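Local coordinates for nitrogenase molybdenum-iron protein alpha chain (Clostridium pasteurianum, PDB 4WES) that reduces dinitrogen to ammonia as part of the nitrogenase complex, carrying the iron-molybdenum cofactor and sharing an [8Fe-7S] cluster with the beta chain, at residues C53-A56 / G57-V61; M110-S113 / D114-G118; I292-T295 / L296-A300; E313-I316 / A317-I320. One frame throughout, in Å; residues are numbered along the deposited sequence.

Contact 1: residues C53-A56 / G57-V61; sequences CAYA and GCKGV. With CLF (Fe(8)-S(7) cluster), chain H; ICS (iron-sulfur-molybdenum cluster with interstitial carbon), chain F.
Three backbone N-H groups converge on Y55 O. K59 N binds it at 2.8 Å, nearly along the C=O axis, while C58 N and G60 N (3.5 Å) add weak bonds. The C58, K59 and G60 donors lie three, four and five residues on, so the carbonyl is shared between helical spacings, in keeping with the pi-type turn at 57-61 of helix 54-63. Two residues earlier, at C53, the i to i+4 spacing is regular: G57 N meets C53 O at 3.2 Å.

C53 is the N-cap. Its SG is flanked by both backbone branches (chi1 67°), a placement from which it accepts from A56 N at 3.5 Å and, by the same sulfur, ligates FE3 of the Fe(8)-S(7) cluster at 2.3 Å. Y55 also touches the cluster, its CB lying 3.5 Å from S3A. The tyrosine and K59 run side by side in the same direction: K59 CB approaches ring atom CE2 of Y55 at 3.5 Å, and K59 CD reaches the OH. Both polar ends are fixed farther out, Y55 OH by C79 and T73, K59 NZ by T83. At the other end V61 CG1 rests 3.5 Å from S2A of the molybdenum cluster, and A56 touches homocitrate.

A single short helix therefore meets both metal centres. The N-H...S bond at C53 would be expected to draw charge from the thiolate and so probably tunes the cluster it binds.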
loop_
_atom_site.group_PDB
_atom_site.type_symbol
_atom_site.label_atom_id
_atom_site.label_comp_id
_atom_site.label_asym_id
_atom_site.label_seq_id
_atom_site.Cartn_x
_atom_site.Cartn_y
_atom_site.Cartn_z
ATOM N N CYS A 53 19.539 15.037 -27.906
ATOM C CA CYS A 53 19.359 15.663 -29.202
ATOM C C CYS A 53 19.063 17.157 -29.104
ATOM O O CYS A 53 18.846 17.728 -28.024
ATOM C CB CYS A 53 18.235 14.994 -29.979
ATOM S SG CYS A 53 16.608 15.263 -29.217
ATOM N N ALA A 54 19.023 17.823 -30.262
ATOM C CA ALA A 54 18.776 19.271 -30.288
ATOM C C ALA A 54 17.382 19.646 -29.802
ATOM O O ALA A 54 17.202 20.710 -29.231
ATOM C CB ALA A 54 18.993 19.808 -31.691
ATOM N N TYR A 55 16.395 18.783 -30.010
ATOM C CA TYR A 55 15.058 19.037 -29.537
ATOM C C TYR A 55 15.024 19.046 -28.014
ATOM O O TYR A 55 14.413 19.914 -27.388
ATOM C CB TYR A 55 14.071 18.006 -30.103
ATOM C CG TYR A 55 12.799 17.889 -29.320
ATOM C CD1 TYR A 55 12.668 16.964 -28.304
ATOM C CD2 TYR A 55 11.719 18.739 -29.561
ATOM C CE1 TYR A 55 11.533 16.863 -27.564
ATOM C CE2 TYR A 55 10.573 18.647 -28.814
ATOM C CZ TYR A 55 10.448 17.713 -27.810
ATOM O OH TYR A 55 9.287 17.608 -27.099
ATOM N N ALA A 56 15.754 18.116 -27.374
ATOM C CA ALA A 56 15.873 18.132 -25.925
ATOM C C ALA A 56 16.450 19.456 -25.460
ATOM O O ALA A 56 15.938 20.090 -24.544
ATOM C CB ALA A 56 16.738 16.954 -25.467
ATOM N N GLY A 57 17.547 19.900 -26.099
ATOM C CA GLY A 57 18.191 21.130 -25.676
ATOM C C GLY A 57 17.331 22.370 -25.837
ATOM O O GLY A 57 17.425 23.327 -25.059
ATOM N N CYS A 58 16.477 22.372 -26.839
ATOM C CA CYS A 58 15.614 23.543 -27.130
ATOM C C CYS A 58 14.298 23.494 -26.353
ATOM O O CYS A 58 14.017 24.377 -25.531
ATOM C CB CYS A 58 15.349 23.561 -28.633
ATOM S SG CYS A 58 14.425 25.034 -29.169
ATOM N N LYS A 59 13.489 22.459 -26.573
ATOM C CA LYS A 59 12.197 22.341 -25.916
ATOM C C LYS A 59 12.330 21.845 -24.486
ATOM O O LYS A 59 11.757 22.398 -23.554
ATOM C CB LYS A 59 11.272 21.430 -26.730
ATOM C CG LYS A 59 9.800 21.423 -26.329
ATOM C CD LYS A 59 9.422 20.552 -25.158
ATOM C CE LYS A 59 7.922 20.562 -24.991
ATOM N NZ LYS A 59 7.430 19.730 -23.859
ATOM N N GLY A 60 13.048 20.732 -24.324
ATOM C CA GLY A 60 13.112 20.122 -23.013
ATOM C C GLY A 60 13.878 20.927 -21.987
ATOM O O GLY A 60 13.593 20.815 -20.789
ATOM N N VAL A 61 14.845 21.716 -22.446
ATOM C CA VAL A 61 15.793 22.391 -21.577
ATOM C C VAL A 61 15.522 23.895 -21.509
ATOM O O VAL A 61 15.062 24.402 -20.485
ATOM C CB VAL A 61 17.262 22.057 -21.958
ATOM C CG1 VAL A 61 18.236 22.906 -21.165
ATOM C CG2 VAL A 61 17.508 20.561 -21.749
HETATM FE FE1 CLF H . 14.280 13.003 -32.847
HETATM FE FE2 CLF H . 14.341 11.433 -30.906
HETATM FE FE3 CLF H . 15.051 14.053 -30.388
HETATM FE FE4 CLF H . 12.503 13.316 -30.947
HETATM S S1 CLF H . 12.452 11.510 -32.509
HETATM S S2A CLF H . 16.225 12.505 -31.657
HETATM S S4A CLF H . 13.707 12.728 -29.104
HETATM S S3A CLF H . 13.643 15.061 -31.952
HETATM FE FE5 CLF H . 9.797 11.281 -30.286
HETATM FE FE6 CLF H . 9.832 9.223 -33.259
HETATM FE FE7 CLF H . 9.849 8.558 -30.591
HETATM FE FE8 CLF H . 12.272 9.488 -31.300
HETATM S S2B CLF H . 8.488 10.098 -31.621
HETATM S S3B CLF H . 11.234 7.694 -32.235
HETATM S S4B CLF H . 11.238 9.828 -29.254
HETATM FE FE1 ICS F . 23.085 24.102 -18.511
HETATM MO MO1 ICS F . 20.622 17.653 -17.653
HETATM FE FE2 ICS F . 22.083 21.983 -19.767
HETATM FE FE3 ICS F . 21.154 22.663 -17.354
HETATM FE FE4 ICS F . 23.619 21.707 -17.620
HETATM FE FE5 ICS F . 22.724 19.303 -17.326
HETATM FE FE6 ICS F . 21.155 19.604 -19.417
HETATM FE FE7 ICS F . 20.281 20.242 -17.063
HETATM C CX ICS F . 21.885 20.938 -18.080
HETATM S S1A ICS F . 24.280 22.509 -19.670
HETATM S S1B ICS F . 22.490 17.860 -19.045
HETATM S S2A ICS F . 20.970 23.900 -19.273
HETATM S S2B ICS F . 21.255 20.641 -21.337
HETATM S S3A ICS F . 24.765 20.029 -16.697
HETATM S S3B ICS F . 19.110 19.182 -18.658
HETATM S S4A ICS F . 22.988 23.468 -16.292
HETATM S S4B ICS F . 21.267 18.783 -15.707
HETATM S S5A ICS F . 19.364 22.037 -16.173
#

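Contact 2: residues M110-S113 / D114-G118; sequences MQES and DIVFG
D114 reaches back to Q111 to close the start of the short helix 112-117, with Q111 at the N-cap position. The firm part of the contact is this junction. D114 OD2 accepts from Q111 N at 2.8 Å, nearly straight at 171°, through the anti lone pair that faces away from the other carboxylate oxygen. CG of D114 sits beside its own backbone N (chi1 -58°), which carries the carboxylate back toward the N-cap residue. In return Q111 O takes I115 N at 3.2 Å and, weakly, D114 N. Apolar packing on the buried side is more tentative, since M110 has two conformers: in the one described here its side chain crosses that of I115 at about a right angle, M110 CE meeting I115 CD1 at 3.6 Å, and both also touch I150.

The outer side is looser. One water lies 2.8 Å from S113 OG and donates to D114 OD1 at 2.7 Å. E112 and V116 touch only lightly, CG to CG2 at 4.0 Å. On the beta chain, Y142 packs against E112 and I115, and K21 against Q111, which places this turn at the subunit interface. The helix ends at F117; G118 follows with positive phi, at backbone angles that suit glycine. Just before it, V116 CG1 sits over the centre of the F117 ring, 3.7 Å above the plane.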
loop_
_atom_site.group_PDB
_atom_site.type_symbol
_atom_site.label_atom_id
_atom_site.label_comp_id
_atom_site.label_asym_id
_atom_site.label_seq_id
_atom_site.Cartn_x
_atom_site.Cartn_y
_atom_site.Cartn_z
ATOM N N MET A 110 1.917 13.175 -34.406
ATOM C CA MET A 110 1.926 12.906 -35.830
ATOM C C MET A 110 1.722 11.412 -36.108
ATOM O O MET A 110 2.271 10.541 -35.411
ATOM C CB MET A 110 3.216 13.451 -36.448
ATOM C CG MET A 110 3.343 14.985 -36.491
ATOM S SD MET A 110 4.949 15.642 -37.077
ATOM C CE MET A 110 5.217 14.676 -38.545
ATOM N N GLN A 111 0.924 11.191 -37.140
ATOM C CA GLN A 111 0.591 9.858 -37.622
ATOM C C GLN A 111 1.162 9.654 -39.022
ATOM O O GLN A 111 1.724 10.587 -39.621
ATOM C CB GLN A 111 -0.939 9.710 -37.652
ATOM C CG GLN A 111 -1.612 9.924 -36.322
ATOM C CD GLN A 111 -1.254 8.830 -35.360
ATOM O OE1 GLN A 111 -1.595 7.657 -35.582
ATOM N NE2 GLN A 111 -0.594 9.171 -34.276
ATOM N N GLU A 112 1.005 8.451 -39.560
ATOM C CA GLU A 112 1.551 8.196 -40.888
ATOM C C GLU A 112 0.972 9.163 -41.929
ATOM O O GLU A 112 1.688 9.594 -42.859
ATOM C CB GLU A 112 1.329 6.737 -41.301
ATOM C CG GLU A 112 2.066 6.360 -42.588
ATOM C CD GLU A 112 2.138 4.888 -42.872
ATOM O OE1 GLU A 112 3.173 4.418 -43.420
ATOM O OE2 GLU A 112 1.142 4.229 -42.560
ATOM N N SER A 113 -0.308 9.518 -41.814
ATOM C CA SER A 113 -0.893 10.491 -42.746
ATOM C C SER A 113 -0.147 11.818 -42.751
ATOM O O SER A 113 0.011 12.466 -43.794
ATOM C CB SER A 113 -2.363 10.696 -42.457
ATOM O OG SER A 113 -2.594 11.176 -41.150
ATOM N N ASP A 114 0.307 12.265 -41.577
ATOM C CA ASP A 114 1.073 13.496 -41.523
ATOM C C ASP A 114 2.427 13.356 -42.205
ATOM O O ASP A 114 2.906 14.277 -42.853
ATOM C CB ASP A 114 1.226 13.895 -40.061
ATOM C CG ASP A 114 -0.125 14.073 -39.386
ATOM O OD1 ASP A 114 -0.886 15.008 -39.814
ATOM O OD2 ASP A 114 -0.437 13.269 -38.473
ATOM N N ILE A 115 3.061 12.196 -42.069
ATOM C CA ILE A 115 4.324 11.961 -42.728
ATOM C C ILE A 115 4.176 11.912 -44.239
ATOM O O ILE A 115 4.974 12.516 -44.972
ATOM C CB ILE A 115 4.958 10.627 -42.239
ATOM C CG1 ILE A 115 5.204 10.635 -40.727
ATOM C CG2 ILE A 115 6.221 10.314 -43.031
ATOM C CD1 ILE A 115 6.229 11.616 -40.253
ATOM N N VAL A 116 3.110 11.267 -44.709
ATOM C CA VAL A 116 2.917 11.072 -46.151
ATOM C C VAL A 116 2.397 12.340 -46.837
ATOM O O VAL A 116 2.828 12.678 -47.931
ATOM C CB VAL A 116 1.992 9.874 -46.408
ATOM C CG1 VAL A 116 1.660 9.706 -47.897
ATOM C CG2 VAL A 116 2.653 8.583 -45.896
ATOM N N PHE A 117 1.475 13.042 -46.174
ATOM C CA PHE A 117 0.777 14.150 -46.780
ATOM C C PHE A 117 1.147 15.506 -46.226
ATOM O O PHE A 117 0.704 16.528 -46.769
ATOM C CB PHE A 117 -0.747 13.942 -46.684
ATOM C CG PHE A 117 -1.222 12.675 -47.260
ATOM C CD1 PHE A 117 -1.056 12.407 -48.619
ATOM C CD2 PHE A 117 -1.832 11.733 -46.470
ATOM C CE1 PHE A 117 -1.499 11.219 -49.141
ATOM C CE2 PHE A 117 -2.259 10.523 -47.005
ATOM C CZ PHE A 117 -2.119 10.271 -48.351
ATOM N N GLY A 118 1.959 15.527 -45.177
ATOM C CA GLY A 118 2.316 16.792 -44.501
ATOM C C GLY A 118 1.579 16.962 -43.205
ATOM O O GLY A 118 0.445 16.490 -43.064
HETATM O O HOH W 1 -2.819 13.910 -41.343
#

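Contact 3: residues I292-T295 / L296-A300; sequences IVET and LRDMA
The guanidinium of R297 has the methyl CG1 of V293, in the one of its two conformers described here, over one face, 3.1 Å above the plane and offset toward the rim; the nearest atom is NH1, 3.2 Å from CG1. The two residues form an i to i+4 pair in the middle of helix 289-303, their side chains running alongside each other. R297 is extended from CG to NE, and V293 CG1 is anti to the backbone N (chi1 169°), which sets the methyl beneath the arginine's flat end. R297 NE makes a salt bridge to E313 of the following helix, 306-334, so the group is anchored through its N-H while aliphatic carbon supports its face.

The other flat pair is E294 and D298. The side chains run side by side in the same direction, their carboxylate planes 36° apart, with E294 OE2 and D298 OD2 separated by 4.8 Å. These like charges probably disfavour one another, and the closer approach is E294 CG to D298 OD2 at 3.9 Å.

Beneath these groups the backbone is regular alpha helix: L296 N, R297 N, D298 N and M299 N each donate to the carbonyl four residues back. The buried side carries I292 with L296, and T295 with M299. L296 also packs on V228, L229 and I232 of helix 221-232, whereas T295 OG1 is held by G291 and N285. At the far end of this side T295 CG2 lies 4.1 Å from M299 SD.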
loop_
_atom_site.group_PDB
_atom_site.type_symbol
_atom_site.label_atom_id
_atom_site.label_comp_id
_atom_site.label_asym_id
_atom_site.label_seq_id
_atom_site.Cartn_x
_atom_site.Cartn_y
_atom_site.Cartn_z
ATOM N N ILE A 292 28.895 30.699 -3.934
ATOM C CA ILE A 292 27.899 31.701 -3.621
ATOM C C ILE A 292 28.533 32.953 -3.053
ATOM O O ILE A 292 28.189 34.084 -3.460
ATOM C CB ILE A 292 26.878 31.147 -2.604
ATOM C CG1 ILE A 292 26.146 29.932 -3.151
ATOM C CG2 ILE A 292 25.904 32.238 -2.187
ATOM C CD1 ILE A 292 25.598 29.033 -2.062
ATOM N N VAL A 293 29.426 32.785 -2.100
ATOM C CA VAL A 293 30.075 33.922 -1.443
ATOM C C VAL A 293 30.831 34.780 -2.461
ATOM O O VAL A 293 30.748 36.007 -2.483
ATOM C CB VAL A 293 31.012 33.442 -0.326
ATOM C CG1 VAL A 293 31.894 34.572 0.189
ATOM C CG2 VAL A 293 30.205 32.885 0.813
ATOM N N GLU A 294 31.600 34.102 -3.313
ATOM C CA GLU A 294 32.376 34.802 -4.359
ATOM C C GLU A 294 31.423 35.537 -5.310
ATOM O O GLU A 294 31.679 36.691 -5.674
ATOM C CB GLU A 294 33.259 33.824 -5.140
ATOM C CG GLU A 294 33.998 34.438 -6.301
ATOM C CD GLU A 294 34.973 33.469 -6.953
ATOM O OE1 GLU A 294 34.606 32.300 -7.191
ATOM O OE2 GLU A 294 36.114 33.893 -7.216
ATOM N N THR A 295 30.338 34.871 -5.705
ATOM C CA THR A 295 29.358 35.479 -6.602
ATOM C C THR A 295 28.791 36.760 -5.974
ATOM O O THR A 295 28.727 37.812 -6.623
ATOM C CB THR A 295 28.214 34.493 -6.867
ATOM O OG1 THR A 295 28.702 33.343 -7.568
ATOM C CG2 THR A 295 27.115 35.161 -7.684
ATOM N N LEU A 296 28.331 36.672 -4.741
ATOM C CA LEU A 296 27.707 37.812 -4.086
ATOM C C LEU A 296 28.708 38.946 -3.941
ATOM O O LEU A 296 28.373 40.124 -4.084
ATOM C CB LEU A 296 27.140 37.409 -2.728
ATOM C CG LEU A 296 25.977 36.417 -2.767
ATOM C CD1 LEU A 296 25.615 36.013 -1.338
ATOM C CD2 LEU A 296 24.772 37.021 -3.466
ATOM N N ARG A 297 29.955 38.627 -3.614
ATOM C CA ARG A 297 30.980 39.650 -3.491
ATOM C C ARG A 297 31.329 40.282 -4.847
ATOM O O ARG A 297 31.540 41.492 -4.934
ATOM C CB ARG A 297 32.208 39.098 -2.770
ATOM C CG ARG A 297 31.934 38.878 -1.283
ATOM C CD ARG A 297 33.045 38.155 -0.576
ATOM N NE ARG A 297 32.752 38.141 0.835
ATOM C CZ ARG A 297 33.361 37.362 1.719
ATOM N NH1 ARG A 297 34.259 36.472 1.316
ATOM N NH2 ARG A 297 33.044 37.458 2.991
ATOM N N ASP A 298 31.307 39.493 -5.910
ATOM C CA ASP A 298 31.539 40.055 -7.249
ATOM C C ASP A 298 30.412 41.010 -7.642
ATOM O O ASP A 298 30.645 42.069 -8.239
ATOM C CB ASP A 298 31.617 38.934 -8.284
ATOM C CG ASP A 298 32.930 38.152 -8.262
ATOM O OD1 ASP A 298 33.931 38.646 -7.718
ATOM O OD2 ASP A 298 32.959 37.089 -8.899
ATOM N N MET A 299 29.184 40.602 -7.337
ATOM C CA MET A 299 28.019 41.427 -7.652
ATOM C C MET A 299 28.125 42.752 -6.900
ATOM O O MET A 299 27.905 43.834 -7.470
ATOM C CB MET A 299 26.731 40.733 -7.238
ATOM C CG MET A 299 26.399 39.530 -8.070
ATOM S SD MET A 299 24.945 38.679 -7.435
ATOM C CE MET A 299 23.698 39.897 -7.842
ATOM N N ALA A 300 28.498 42.715 -5.621
ATOM C CA ALA A 300 28.599 43.928 -4.823
ATOM C C ALA A 300 29.694 44.842 -5.381
ATOM O O ALA A 300 29.541 46.058 -5.414
ATOM C CB ALA A 300 28.880 43.594 -3.371
#

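Contact 4: residues E313-I316 / A317-I320; sequences EEVI and AEEI
I316 and I320 pack one turn apart on the long helix 306-334, side by side and pointing the same way, with I316 CG2 3.8 Å from I320 CD1. This is ordinary i to i+4 packing, underpinned by the bond I320 N to I316 O at 3.0 Å. On a neighbouring face V315 and E319 also run alongside: V315 CG1 meets E319 CG at 3.9 Å, so the glutamate contributes its aliphatic part to the apolar surface. E319 then bends at chi2 (-72°) on the way to its charged partners.

Behind this first shell, three further backbone bonds of the same spacing hold the turn: E319 N to V315 O at 2.9 Å, and A317 N and E318 N to the carbonyls of E313 and E314. The next shell is the surrounding helices. I316 packs against V293 and L296 of helix 289-303, V315 against V228 and I232 of helix 221-232, and F493 of helix 492-507 meets both E319 and I320.

Charges fix the glutamates at the periphery. K231 bridges E318 and E319, R227 also pairs with E319, and E314 pairs with R311 on its own helix. A buried carboxylate at E319 thus has two cationic partners, which would be expected to favour its ionised form. E318 takes the less usual first torsion (chi1 77°), which brings its CG to 3.4 Å from V315 O.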
loop_
_atom_site.group_PDB
_atom_site.type_symbol
_atom_site.label_atom_id
_atom_site.label_comp_id
_atom_site.label_asym_id
_atom_site.label_seq_id
_atom_site.Cartn_x
_atom_site.Cartn_y
_atom_site.Cartn_z
ATOM N N GLU A 313 27.537 41.430 3.166
ATOM C CA GLU A 313 28.331 40.784 4.213
ATOM C C GLU A 313 27.469 40.351 5.397
ATOM O O GLU A 313 27.710 39.295 5.986
ATOM C CB GLU A 313 29.523 41.651 4.630
ATOM C CG GLU A 313 30.504 41.852 3.490
ATOM C CD GLU A 313 31.112 40.555 3.001
ATOM O OE1 GLU A 313 31.312 40.415 1.789
ATOM O OE2 GLU A 313 31.401 39.660 3.820
ATOM N N GLU A 314 26.462 41.145 5.761
ATOM C CA GLU A 314 25.557 40.730 6.839
ATOM C C GLU A 314 24.839 39.436 6.473
ATOM O O GLU A 314 24.719 38.532 7.311
ATOM C CB GLU A 314 24.506 41.799 7.138
ATOM C CG GLU A 314 25.096 43.028 7.783
ATOM C CD GLU A 314 24.118 44.176 7.913
ATOM O OE1 GLU A 314 22.984 44.114 7.365
ATOM O OE2 GLU A 314 24.519 45.145 8.592
ATOM N N VAL A 315 24.306 39.364 5.253
ATOM C CA VAL A 315 23.559 38.188 4.843
ATOM C C VAL A 315 24.453 36.953 4.730
ATOM O O VAL A 315 24.081 35.880 5.193
ATOM C CB VAL A 315 22.781 38.468 3.542
ATOM C CG1 VAL A 315 22.179 37.202 2.966
ATOM C CG2 VAL A 315 21.686 39.515 3.804
ATOM N N ILE A 316 25.635 37.120 4.151
ATOM C CA ILE A 316 26.607 36.006 4.085
ATOM C C ILE A 316 26.865 35.477 5.500
ATOM O O ILE A 316 26.795 34.262 5.741
ATOM C CB ILE A 316 27.921 36.432 3.398
ATOM C CG1 ILE A 316 27.705 36.609 1.892
ATOM C CG2 ILE A 316 29.020 35.412 3.661
ATOM C CD1 ILE A 316 28.846 37.290 1.206
ATOM N N ALA A 317 27.146 36.372 6.444
ATOM C CA ALA A 317 27.499 35.917 7.775
ATOM C C ALA A 317 26.344 35.186 8.462
ATOM O O ALA A 317 26.563 34.140 9.095
ATOM C CB ALA A 317 27.953 37.086 8.621
ATOM N N GLU A 318 25.122 35.710 8.315
ATOM C CA GLU A 318 23.999 35.088 8.990
ATOM C C GLU A 318 23.647 33.741 8.349
ATOM O O GLU A 318 23.302 32.771 9.034
ATOM C CB GLU A 318 22.780 35.988 9.078
ATOM C CG GLU A 318 21.968 36.145 7.865
ATOM C CD GLU A 318 20.938 37.224 8.033
ATOM O OE1 GLU A 318 20.895 37.868 9.097
ATOM O OE2 GLU A 318 20.209 37.458 7.086
ATOM N N GLU A 319 23.711 33.668 7.015
ATOM C CA GLU A 319 23.405 32.426 6.310
ATOM C C GLU A 319 24.420 31.325 6.668
ATOM O O GLU A 319 24.056 30.170 6.914
ATOM C CB GLU A 319 23.373 32.682 4.813
ATOM C CG GLU A 319 22.195 33.525 4.327
ATOM C CD GLU A 319 20.853 32.814 4.366
ATOM O OE1 GLU A 319 20.798 31.566 4.188
ATOM O OE2 GLU A 319 19.824 33.516 4.432
ATOM N N ILE A 320 25.698 31.687 6.720
ATOM C CA ILE A 320 26.730 30.708 7.042
ATOM C C ILE A 320 26.596 30.292 8.504
ATOM O O ILE A 320 26.698 29.099 8.827
ATOM C CB ILE A 320 28.121 31.237 6.712
ATOM C CG1 ILE A 320 28.289 31.321 5.193
ATOM C CG2 ILE A 320 29.205 30.350 7.354
ATOM C CD1 ILE A 320 29.610 31.865 4.732
#

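The four contacts follow in series along the chain; each is confined to consecutive residues, so none closes a long loop and none nests in or crosses another. Contact 1, on helix 54-63, lies nearest the chain's centre, between the two clusters. Contact 2 comes next, its centre about 23 Å from that of contact 1, at the border with the beta chain. Contacts 3 and 4 lie on the opposite side of the chain's centre from contact 2, on successive helices 289-303 and 306-334. These two touch directly, through a salt bridge and apolar side chains that join the two helices.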